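Local coordinates for uncharacterized protein PA2218 (Pseudomonas aeruginosa, PDB 2HDW), which is of unknown function but adopts the alpha/beta hydrolase fold and probably acts as a hydrolase, at residues T202-T207 against K212-S217; V261-Y266 against R316-Y321; L311-R316 against Y321-A326. All blocks are in the same frame, centred on the assembly; numbering follows the deposited sequence.

Interaction 1: residues T202-T207 against K212-S217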
loop_
_atom_site.group_PDB
_atom_site.type_symbol
_atom_site.label_atom_id
_atom_site.label_comp_id
_atom_site.label_asym_id
_atom_site.label_seq_id
_atom_site.Cartn_x
_atom_site.Cartn_y
_atom_site.Cartn_z
ATOM N N THR A 202 -3.254 9.562 1.872
ATOM C CA THR A 202 -4.435 9.480 1.006
ATOM C C THR A 202 -5.003 8.048 1.002
ATOM O O THR A 202 -5.237 7.439 -0.047
ATOM C CB THR A 202 -4.076 9.971 -0.443
ATOM O OG1 THR A 202 -5.278 10.175 -1.192
ATOM C CG2 THR A 202 -3.180 8.961 -1.175
ATOM N N MET A 203 -5.258 7.543 2.205
ATOM C CA MET A 203 -5.737 6.178 2.412
ATOM C C MET A 203 -7.158 5.827 1.994
ATOM O O MET A 203 -8.026 6.688 1.830
ATOM C CB MET A 203 -5.581 5.781 3.900
ATOM C CG MET A 203 -6.673 6.334 4.847
ATOM S SD MET A 203 -6.664 5.660 6.566
ATOM C CE MET A 203 -7.606 4.144 6.374
ATOM N N TYR A 204 -7.358 4.518 1.851
ATOM C CA TYR A 204 -8.636 3.890 1.537
ATOM C C TYR A 204 -8.682 2.763 2.566
ATOM O O TYR A 204 -7.637 2.298 3.024
ATOM C CB TYR A 204 -8.608 3.183 0.178
ATOM C CG TYR A 204 -9.177 3.898 -1.026
ATOM C CD1 TYR A 204 -8.604 5.075 -1.507
ATOM C CD2 TYR A 204 -10.203 3.313 -1.777
ATOM C CE1 TYR A 204 -9.022 5.641 -2.710
ATOM C CE2 TYR A 204 -10.629 3.872 -2.980
ATOM C CZ TYR A 204 -10.028 5.033 -3.445
ATOM O OH TYR A 204 -10.391 5.554 -4.670
ATOM N N ASP A 205 -9.878 2.337 2.942
ATOM C CA ASP A 205 -10.027 1.174 3.808
ATOM C C ASP A 205 -10.614 0.261 2.732
ATOM O O ASP A 205 -11.793 0.390 2.397
ATOM C CB ASP A 205 -11.060 1.412 4.918
ATOM C CG ASP A 205 -11.476 0.122 5.613
ATOM O OD1 ASP A 205 -11.365 -0.949 4.985
ATOM O OD2 ASP A 205 -11.937 0.171 6.775
ATOM N N MET A 206 -9.802 -0.625 2.156
ATOM C CA MET A 206 -10.303 -1.480 1.087
ATOM C C MET A 206 -11.500 -2.381 1.423
ATOM O O MET A 206 -12.282 -2.712 0.524
ATOM C CB MET A 206 -9.165 -2.317 0.479
ATOM C CG MET A 206 -8.075 -1.504 -0.262
ATOM S SD MET A 206 -8.670 -0.278 -1.505
ATOM C CE MET A 206 -9.568 -1.387 -2.601
ATOM N N THR A 207 -11.666 -2.783 2.687
ATOM C CA THR A 207 -12.808 -3.635 3.022
ATOM C C THR A 207 -14.074 -2.786 2.989
ATOM O O THR A 207 -15.138 -3.246 2.562
ATOM C CB THR A 207 -12.668 -4.319 4.421
ATOM O OG1 THR A 207 -12.668 -3.332 5.464
ATOM C CG2 THR A 207 -11.389 -5.137 4.482
ATOM N N LYS A 212 -19.131 -1.360 0.861
ATOM C CA LYS A 212 -20.119 -0.282 0.753
ATOM C C LYS A 212 -19.970 0.659 -0.447
ATOM O O LYS A 212 -20.782 1.571 -0.619
ATOM C CB LYS A 212 -20.098 0.567 2.028
ATOM C CG LYS A 212 -20.298 -0.212 3.321
ATOM C CD LYS A 212 -20.186 0.714 4.527
ATOM C CE LYS A 212 -20.482 -0.020 5.828
ATOM N NZ LYS A 212 -20.308 0.869 7.018
ATOM N N GLY A 213 -18.953 0.445 -1.275
ATOM C CA GLY A 213 -18.745 1.324 -2.415
ATOM C C GLY A 213 -18.297 2.700 -1.943
ATOM O O GLY A 213 -18.026 2.892 -0.755
ATOM N N TYR A 214 -18.216 3.661 -2.861
ATOM C CA TYR A 214 -17.803 5.014 -2.502
ATOM C C TYR A 214 -18.907 5.771 -1.769
ATOM O O TYR A 214 -20.028 5.889 -2.260
ATOM C CB TYR A 214 -17.383 5.789 -3.752
ATOM C CG TYR A 214 -16.032 5.383 -4.281
ATOM C CD1 TYR A 214 -14.870 5.675 -3.566
ATOM C CD2 TYR A 214 -15.907 4.703 -5.492
ATOM C CE1 TYR A 214 -13.615 5.300 -4.044
ATOM C CE2 TYR A 214 -14.653 4.321 -5.982
ATOM C CZ TYR A 214 -13.513 4.627 -5.249
ATOM O OH TYR A 214 -12.273 4.269 -5.720
ATOM N N ASN A 215 -18.579 6.282 -0.588
ATOM C CA ASN A 215 -19.539 7.027 0.220
ATOM C C ASN A 215 -20.801 6.211 0.508
ATOM O O ASN A 215 -21.918 6.717 0.400
ATOM C CB ASN A 215 -19.903 8.334 -0.486
ATOM C CG ASN A 215 -18.751 9.324 -0.506
ATOM O OD1 ASN A 215 -18.367 9.870 0.535
ATOM N ND2 ASN A 215 -18.187 9.554 -1.687
ATOM N N ASP A 216 -20.608 4.948 0.878
ATOM C CA ASP A 216 -21.713 4.049 1.199
ATOM C C ASP A 216 -22.835 4.078 0.159
ATOM O O ASP A 216 -23.978 4.387 0.480
ATOM C CB ASP A 216 -22.296 4.404 2.570
ATOM C CG ASP A 216 -21.284 4.267 3.692
ATOM O OD1 ASP A 216 -21.690 4.390 4.866
ATOM O OD2 ASP A 216 -20.086 4.043 3.407
ATOM N N SER A 217 -22.513 3.739 -1.083
ATOM C CA SER A 217 -23.515 3.745 -2.141
ATOM C C SER A 217 -24.119 2.370 -2.417
ATOM O O SER A 217 -25.034 2.240 -3.230
ATOM C CB SER A 217 -22.903 4.303 -3.427
ATOM O OG SER A 217 -21.749 3.572 -3.797
#
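A hydroxyl-to-hydroxyl contact between two tyrosines, Tyr204 and Tyr214, bridges the loop that follows strand 197-201 and the loop that leaves helix 206-212. In this alpha/beta hydrolase fold the first loop comes off an inner strand of the sheet, while the second contains a type II beta turn from Gly213 to Asp216. Helix 206-212 joins the two loops, and Asp205 stands at its N-cap: OD1 accepts from Thr207 OG1 at 2.8 Å and more weakly from Thr207 N. The side chains of Tyr204 and Tyr214 cross at about a right angle, rim to rim, with ring planes at 79° and centroids 5.8 Å apart, so neither ring lies over the face of the other. Tyr214 does not leave its backbone aimed at 202-207; with CG anti to the carbonyl carbon (chi1 -75°) its ring end comes back to Tyr204. Phe259 meets the Tyr214 ring edge-to-face, and Phe322 stacks on Tyr204. The Tyr204 hydroxyl also bonds Tyr263 and His318, giving this buried oxygen three polar partners. Beside the short 2.5 Å bond between Tyr204 OH and Tyr214 OH, the ring rims meet with CE2 of Tyr204 3.5 Å from CE1 of Tyr214.

Interaction 2: residues V261-Y266 against R316-Y321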
loop_
_atom_site.group_PDB
_atom_site.type_symbol
_atom_site.label_atom_id
_atom_site.label_comp_id
_atom_site.label_asym_id
_atom_site.label_seq_id
_atom_site.Cartn_x
_atom_site.Cartn_y
_atom_site.Cartn_z
ATOM N N VAL A 261 -10.480 9.813 -13.845
ATOM C CA VAL A 261 -9.644 10.348 -14.912
ATOM C C VAL A 261 -8.242 10.537 -14.339
ATOM O O VAL A 261 -7.238 10.289 -15.014
ATOM C CB VAL A 261 -10.165 11.706 -15.400
ATOM C CG1 VAL A 261 -9.214 12.278 -16.446
ATOM C CG2 VAL A 261 -11.573 11.541 -15.985
ATOM N N ASP A 262 -8.183 10.980 -13.085
ATOM C CA ASP A 262 -6.907 11.182 -12.409
ATOM C C ASP A 262 -6.146 9.863 -12.323
ATOM O O ASP A 262 -4.947 9.814 -12.602
ATOM C CB ASP A 262 -7.116 11.717 -10.990
ATOM C CG ASP A 262 -7.579 13.162 -10.966
ATOM O OD1 ASP A 262 -7.548 13.830 -12.025
ATOM O OD2 ASP A 262 -7.967 13.631 -9.877
ATOM N N TYR A 263 -6.841 8.800 -11.919
ATOM C CA TYR A 263 -6.212 7.487 -11.802
ATOM C C TYR A 263 -5.637 7.047 -13.141
ATOM O O TYR A 263 -4.524 6.527 -13.211
ATOM C CB TYR A 263 -7.215 6.436 -11.319
ATOM C CG TYR A 263 -7.397 6.368 -9.818
ATOM C CD1 TYR A 263 -6.298 6.372 -8.960
ATOM C CD2 TYR A 263 -8.665 6.228 -9.257
ATOM C CE1 TYR A 263 -6.458 6.232 -7.575
ATOM C CE2 TYR A 263 -8.839 6.084 -7.875
ATOM C CZ TYR A 263 -7.730 6.087 -7.042
ATOM O OH TYR A 263 -7.897 5.930 -5.683
ATOM N N HIS A 264 -6.409 7.246 -14.204
ATOM C CA HIS A 264 -5.953 6.885 -15.539
ATOM C C HIS A 264 -4.701 7.676 -15.906
ATOM O O HIS A 264 -3.728 7.118 -16.406
ATOM C CB HIS A 264 -7.040 7.170 -16.581
ATOM C CG HIS A 264 -6.537 7.137 -17.991
ATOM N ND1 HIS A 264 -5.778 8.152 -18.533
ATOM C CD2 HIS A 264 -6.638 6.190 -18.952
ATOM C CE1 HIS A 264 -5.431 7.831 -19.767
ATOM N NE2 HIS A 264 -5.941 6.645 -20.046
ATOM N N ASP A 265 -4.728 8.980 -15.655
ATOM C CA ASP A 265 -3.588 9.824 -15.990
ATOM C C ASP A 265 -2.317 9.410 -15.270
ATOM O O ASP A 265 -1.215 9.708 -15.722
ATOM C CB ASP A 265 -3.904 11.286 -15.693
ATOM C CG ASP A 265 -4.955 11.845 -16.629
ATOM O OD1 ASP A 265 -5.227 11.205 -17.667
ATOM O OD2 ASP A 265 -5.504 12.921 -16.333
ATOM N N TYR A 266 -2.465 8.720 -14.148
ATOM C CA TYR A 266 -1.294 8.268 -13.413
ATOM C C TYR A 266 -0.883 6.864 -13.856
ATOM O O TYR A 266 0.249 6.636 -14.297
ATOM C CB TYR A 266 -1.573 8.246 -11.908
ATOM C CG TYR A 266 -0.415 7.684 -11.114
ATOM C CD1 TYR A 266 0.742 8.436 -10.901
ATOM C CD2 TYR A 266 -0.445 6.375 -10.636
ATOM C CE1 TYR A 266 1.844 7.896 -10.234
ATOM C CE2 TYR A 266 0.650 5.823 -9.974
ATOM C CZ TYR A 266 1.787 6.587 -9.777
ATOM O OH TYR A 266 2.871 6.035 -9.134
ATOM N N ARG A 316 -8.977 18.161 -1.397
ATOM C CA ARG A 316 -9.935 17.922 -2.470
ATOM C C ARG A 316 -10.077 16.463 -2.878
ATOM O O ARG A 316 -10.768 16.161 -3.851
ATOM C CB ARG A 316 -9.537 18.737 -3.704
ATOM C CG ARG A 316 -9.133 20.175 -3.407
ATOM C CD ARG A 316 -10.253 20.962 -2.755
ATOM N NE ARG A 316 -10.864 21.928 -3.667
ATOM C CZ ARG A 316 -11.493 21.608 -4.796
ATOM N NH1 ARG A 316 -11.595 20.338 -5.168
ATOM N NH2 ARG A 316 -12.035 22.560 -5.548
ATOM N N ALA A 317 -9.432 15.561 -2.148
ATOM C CA ALA A 317 -9.502 14.142 -2.487
ATOM C C ALA A 317 -10.890 13.548 -2.268
ATOM O O ALA A 317 -11.528 13.787 -1.240
ATOM C CB ALA A 317 -8.464 13.359 -1.683
ATOM N N HIS A 318 -11.351 12.776 -3.246
ATOM C CA HIS A 318 -12.655 12.119 -3.173
ATOM C C HIS A 318 -12.634 11.111 -2.031
ATOM O O HIS A 318 -13.672 10.720 -1.491
ATOM C CB HIS A 318 -12.925 11.355 -4.470
ATOM C CG HIS A 318 -11.996 10.199 -4.683
ATOM N ND1 HIS A 318 -10.672 10.362 -5.036
ATOM C CD2 HIS A 318 -12.183 8.866 -4.536
ATOM C CE1 HIS A 318 -10.084 9.181 -5.094
ATOM N NE2 HIS A 318 -10.979 8.255 -4.794
ATOM N N SER A 319 -11.428 10.690 -1.675
ATOM C CA SER A 319 -11.219 9.691 -0.637
ATOM C C SER A 319 -10.901 10.258 0.742
ATOM O O SER A 319 -10.630 9.500 1.673
ATOM C CB SER A 319 -10.065 8.797 -1.059
ATOM O OG SER A 319 -8.950 9.622 -1.347
ATOM N N ARG A 320 -10.924 11.576 0.880
ATOM C CA ARG A 320 -10.587 12.171 2.166
ATOM C C ARG A 320 -11.395 11.607 3.323
ATOM O O ARG A 320 -10.891 11.499 4.444
ATOM C CB ARG A 320 -10.759 13.689 2.130
ATOM C CG ARG A 320 -10.244 14.374 3.390
ATOM C CD ARG A 320 -10.437 15.880 3.341
ATOM N NE ARG A 320 -11.850 16.236 3.331
ATOM C CZ ARG A 320 -12.310 17.481 3.241
ATOM N NH1 ARG A 320 -11.460 18.500 3.154
ATOM N NH2 ARG A 320 -13.622 17.704 3.239
ATOM N N TYR A 321 -12.643 11.237 3.063
ATOM C CA TYR A 321 -13.485 10.719 4.130
ATOM C C TYR A 321 -12.942 9.449 4.790
ATOM O O TYR A 321 -13.204 9.209 5.970
ATOM C CB TYR A 321 -14.914 10.499 3.627
ATOM C CG TYR A 321 -15.126 9.277 2.770
ATOM C CD1 TYR A 321 -15.554 8.076 3.334
ATOM C CD2 TYR A 321 -14.972 9.338 1.385
ATOM C CE1 TYR A 321 -15.836 6.969 2.544
ATOM C CE2 TYR A 321 -15.250 8.238 0.583
ATOM C CZ TYR A 321 -15.685 7.059 1.171
ATOM O OH TYR A 321 -15.974 5.974 0.387
#
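Tyr263, on helix 258-267, and His318, in the loop between strand 309-314 and helix 320-329 of the alpha/beta hydrolase fold, bring their polar ends together without bonding directly. Tyr263 OH lies 4.0 Å from His318 NE2 and equally 4.0 Å from His318 CE1, close to the imidazole plane at the ring's edge. The side chains of Tyr263 and His318 cross at about a right angle; their rings make an oblique pair with planes at 82° and centroids 6.0 Å apart. Both groups hydrogen-bond instead to the hydroxyl of Tyr204. The packed part of the contact is this end and what surrounds it: Ser319 CB sits 3.9 Å above the centre of the His318 imidazole, Phe259 stacks on the same ring, and His344 meets both His318 and Tyr263. His318 CG falls between its backbone N and carbonyl carbon (chi1 66°), which sends the ring toward the helix. Away from this point the contact is loose. Asp262 OD2 stays 6.4 Å from His318 ND1, and His264 ND1 turns to its own neighbour, donating to Asp265 OD1 over 3.2 Å. The chemistry implies an indirect link: a tyrosine hydroxyl has one proton to give, so Tyr204 can donate to at most one of Tyr214, Tyr263 and His318, the others would have to donate to it, and Tyr263 and His318 probably connect through that hydroxyl more than directly.

Interaction 3: residues L311-R316 against Y321-A326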
loop_
_atom_site.group_PDB
_atom_site.type_symbol
_atom_site.label_atom_id
_atom_site.label_comp_id
_atom_site.label_asym_id
_atom_site.label_seq_id
_atom_site.Cartn_x
_atom_site.Cartn_y
_atom_site.Cartn_z
ATOM N N LEU A 311 -2.318 10.654 9.937
ATOM C CA LEU A 311 -3.021 10.376 8.693
ATOM C C LEU A 311 -2.941 11.640 7.843
ATOM O O LEU A 311 -3.325 12.719 8.291
ATOM C CB LEU A 311 -4.478 9.997 8.971
ATOM C CG LEU A 311 -4.654 8.800 9.916
ATOM C CD1 LEU A 311 -4.803 9.319 11.339
ATOM C CD2 LEU A 311 -5.898 7.992 9.533
ATOM N N ILE A 312 -2.425 11.501 6.626
ATOM C CA ILE A 312 -2.257 12.628 5.711
ATOM C C ILE A 312 -3.231 12.496 4.541
ATOM O O ILE A 312 -3.388 11.413 3.991
ATOM C CB ILE A 312 -0.802 12.657 5.175
ATOM C CG1 ILE A 312 0.174 12.624 6.356
ATOM C CG2 ILE A 312 -0.572 13.899 4.312
ATOM C CD1 ILE A 312 1.647 12.643 5.968
ATOM N N HIS A 313 -3.880 13.593 4.153
ATOM C CA HIS A 313 -4.843 13.526 3.057
ATOM C C HIS A 313 -5.086 14.864 2.359
ATOM O O HIS A 313 -5.125 15.921 2.999
ATOM C CB HIS A 313 -6.183 12.978 3.572
ATOM C CG HIS A 313 -6.857 12.040 2.619
ATOM N ND1 HIS A 313 -7.100 10.717 2.923
ATOM C CD2 HIS A 313 -7.292 12.218 1.349
ATOM C CE1 HIS A 313 -7.650 10.120 1.881
ATOM N NE2 HIS A 313 -7.777 11.007 0.912
ATOM N N GLY A 314 -5.244 14.803 1.040
ATOM C CA GLY A 314 -5.501 15.998 0.263
ATOM C C GLY A 314 -6.897 16.527 0.532
ATOM O O GLY A 314 -7.856 15.759 0.648
ATOM N N GLU A 315 -7.003 17.848 0.633
ATOM C CA GLU A 315 -8.263 18.540 0.896
ATOM C C GLU A 315 -9.359 18.225 -0.126
ATOM O O GLU A 315 -10.525 18.048 0.233
ATOM C CB GLU A 315 -8.015 20.054 0.894
ATOM C CG GLU A 315 -9.237 20.912 1.200
ATOM C CD GLU A 315 -9.160 22.295 0.552
ATOM O OE1 GLU A 315 -8.064 22.695 0.109
ATOM O OE2 GLU A 315 -10.199 22.986 0.491
ATOM N N ARG A 316 -8.977 18.161 -1.397
ATOM C CA ARG A 316 -9.935 17.922 -2.470
ATOM C C ARG A 316 -10.077 16.463 -2.878
ATOM O O ARG A 316 -10.768 16.161 -3.851
ATOM C CB ARG A 316 -9.537 18.737 -3.704
ATOM C CG ARG A 316 -9.133 20.175 -3.407
ATOM C CD ARG A 316 -10.253 20.962 -2.755
ATOM N NE ARG A 316 -10.864 21.928 -3.667
ATOM C CZ ARG A 316 -11.493 21.608 -4.796
ATOM N NH1 ARG A 316 -11.595 20.338 -5.168
ATOM N NH2 ARG A 316 -12.035 22.560 -5.548
ATOM N N TYR A 321 -12.643 11.237 3.063
ATOM C CA TYR A 321 -13.485 10.719 4.130
ATOM C C TYR A 321 -12.942 9.449 4.790
ATOM O O TYR A 321 -13.204 9.209 5.970
ATOM C CB TYR A 321 -14.914 10.499 3.627
ATOM C CG TYR A 321 -15.126 9.277 2.770
ATOM C CD1 TYR A 321 -15.554 8.076 3.334
ATOM C CD2 TYR A 321 -14.972 9.338 1.385
ATOM C CE1 TYR A 321 -15.836 6.969 2.544
ATOM C CE2 TYR A 321 -15.250 8.238 0.583
ATOM C CZ TYR A 321 -15.685 7.059 1.171
ATOM O OH TYR A 321 -15.974 5.974 0.387
ATOM N N PHE A 322 -12.185 8.639 4.052
ATOM C CA PHE A 322 -11.622 7.420 4.642
ATOM C C PHE A 322 -10.731 7.747 5.840
ATOM O O PHE A 322 -10.792 7.074 6.872
ATOM C CB PHE A 322 -10.806 6.632 3.612
ATOM C CG PHE A 322 -11.644 5.927 2.580
ATOM C CD1 PHE A 322 -12.583 4.973 2.960
ATOM C CD2 PHE A 322 -11.484 6.206 1.226
ATOM C CE1 PHE A 322 -13.354 4.302 2.004
ATOM C CE2 PHE A 322 -12.249 5.540 0.259
ATOM C CZ PHE A 322 -13.187 4.586 0.653
ATOM N N SER A 323 -9.897 8.773 5.700
ATOM C CA SER A 323 -9.007 9.186 6.785
ATOM C C SER A 323 -9.790 9.810 7.936
ATOM O O SER A 323 -9.399 9.700 9.100
ATOM C CB SER A 323 -7.977 10.192 6.278
ATOM O OG SER A 323 -7.103 9.589 5.351
ATOM N N GLU A 324 -10.895 10.475 7.605
ATOM C CA GLU A 324 -11.723 11.112 8.619
ATOM C C GLU A 324 -12.393 10.044 9.472
ATOM O O GLU A 324 -12.567 10.224 10.676
ATOM C CB GLU A 324 -12.767 12.006 7.957
ATOM C CG GLU A 324 -12.146 13.097 7.111
ATOM C CD GLU A 324 -13.175 13.978 6.437
ATOM O OE1 GLU A 324 -14.157 13.431 5.900
ATOM O OE2 GLU A 324 -12.996 15.213 6.440
ATOM N N THR A 325 -12.756 8.932 8.838
ATOM C CA THR A 325 -13.381 7.811 9.535
ATOM C C THR A 325 -12.325 7.147 10.422
ATOM O O THR A 325 -12.563 6.887 11.599
ATOM C CB THR A 325 -13.949 6.761 8.530
ATOM O OG1 THR A 325 -15.090 7.309 7.856
ATOM C CG2 THR A 325 -14.371 5.483 9.250
ATOM N N ALA A 326 -11.150 6.887 9.854
ATOM C CA ALA A 326 -10.073 6.253 10.605
ATOM C C ALA A 326 -9.629 7.137 11.769
ATOM O O ALA A 326 -9.399 6.649 12.875
ATOM C CB ALA A 326 -8.891 5.956 9.679
HETATM O O HOH W 1 -4.360 8.959 4.910
#
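Strand 311-314 and helix 321-326 run roughly antiparallel, at 153° between their directions and 8.7 Å between axes, with Leu311 and Ser323 nearest at their CA atoms. They are successive elements of a beta-alpha-beta unit, and Ser323 is the polar centre of the face between them. Its OG meets His313 ND1 at 2.7 Å in the imidazole plane, in a hydrogen bond with an angle of 161° whose donor may be either group. The serine hydroxyl is anti to its own carbonyl carbon (chi1 -66°), which directs it at the strand. A water 2.8 Å from Ser323 OG donates to Ile312 O, linking helix to strand backbone. The imidazole is held at both nitrogens, since NE2 bonds Ser319 OG, in the turn before helix 320-329, and this should fix the ring's rotation. One helical turn on, the contact becomes apolar: Leu311 CD2 packs 3.6 Å from Ala326 CB. Met203, from the loop after strand 197-201, touches Leu311, Ser323 and Ala326. The strand lies between 197-201 and 334-339 in the sheet, with backbone bonds to Thr200 and, just past that strand, Thr202, and to Glu335 and Leu337 opposite, while Phe322 leans on helix 206-212.

Interaction 3 is the buried one, tying an inner strand to its helix through a histidine-serine bond, a water and aliphatic packing. Interactions 1 and 2 are only partly buried and depend on aromatic hydroxyl and imidazole groups; interaction 1 joins two loops, and interaction 2 a helix to a loop. These two meet at Tyr204, the shared polar group, whereas the apolar side chains of interaction 3 lie against the sheet. Interactions 2 and 3 share helix 320-329 and the turn before it. The same helix reaches interaction 1, with Tyr321 OH 2.8 Å from Asn215 N, and Thr202 N, just past strand 197-201, bonds Ile312 O of the neighbouring strand.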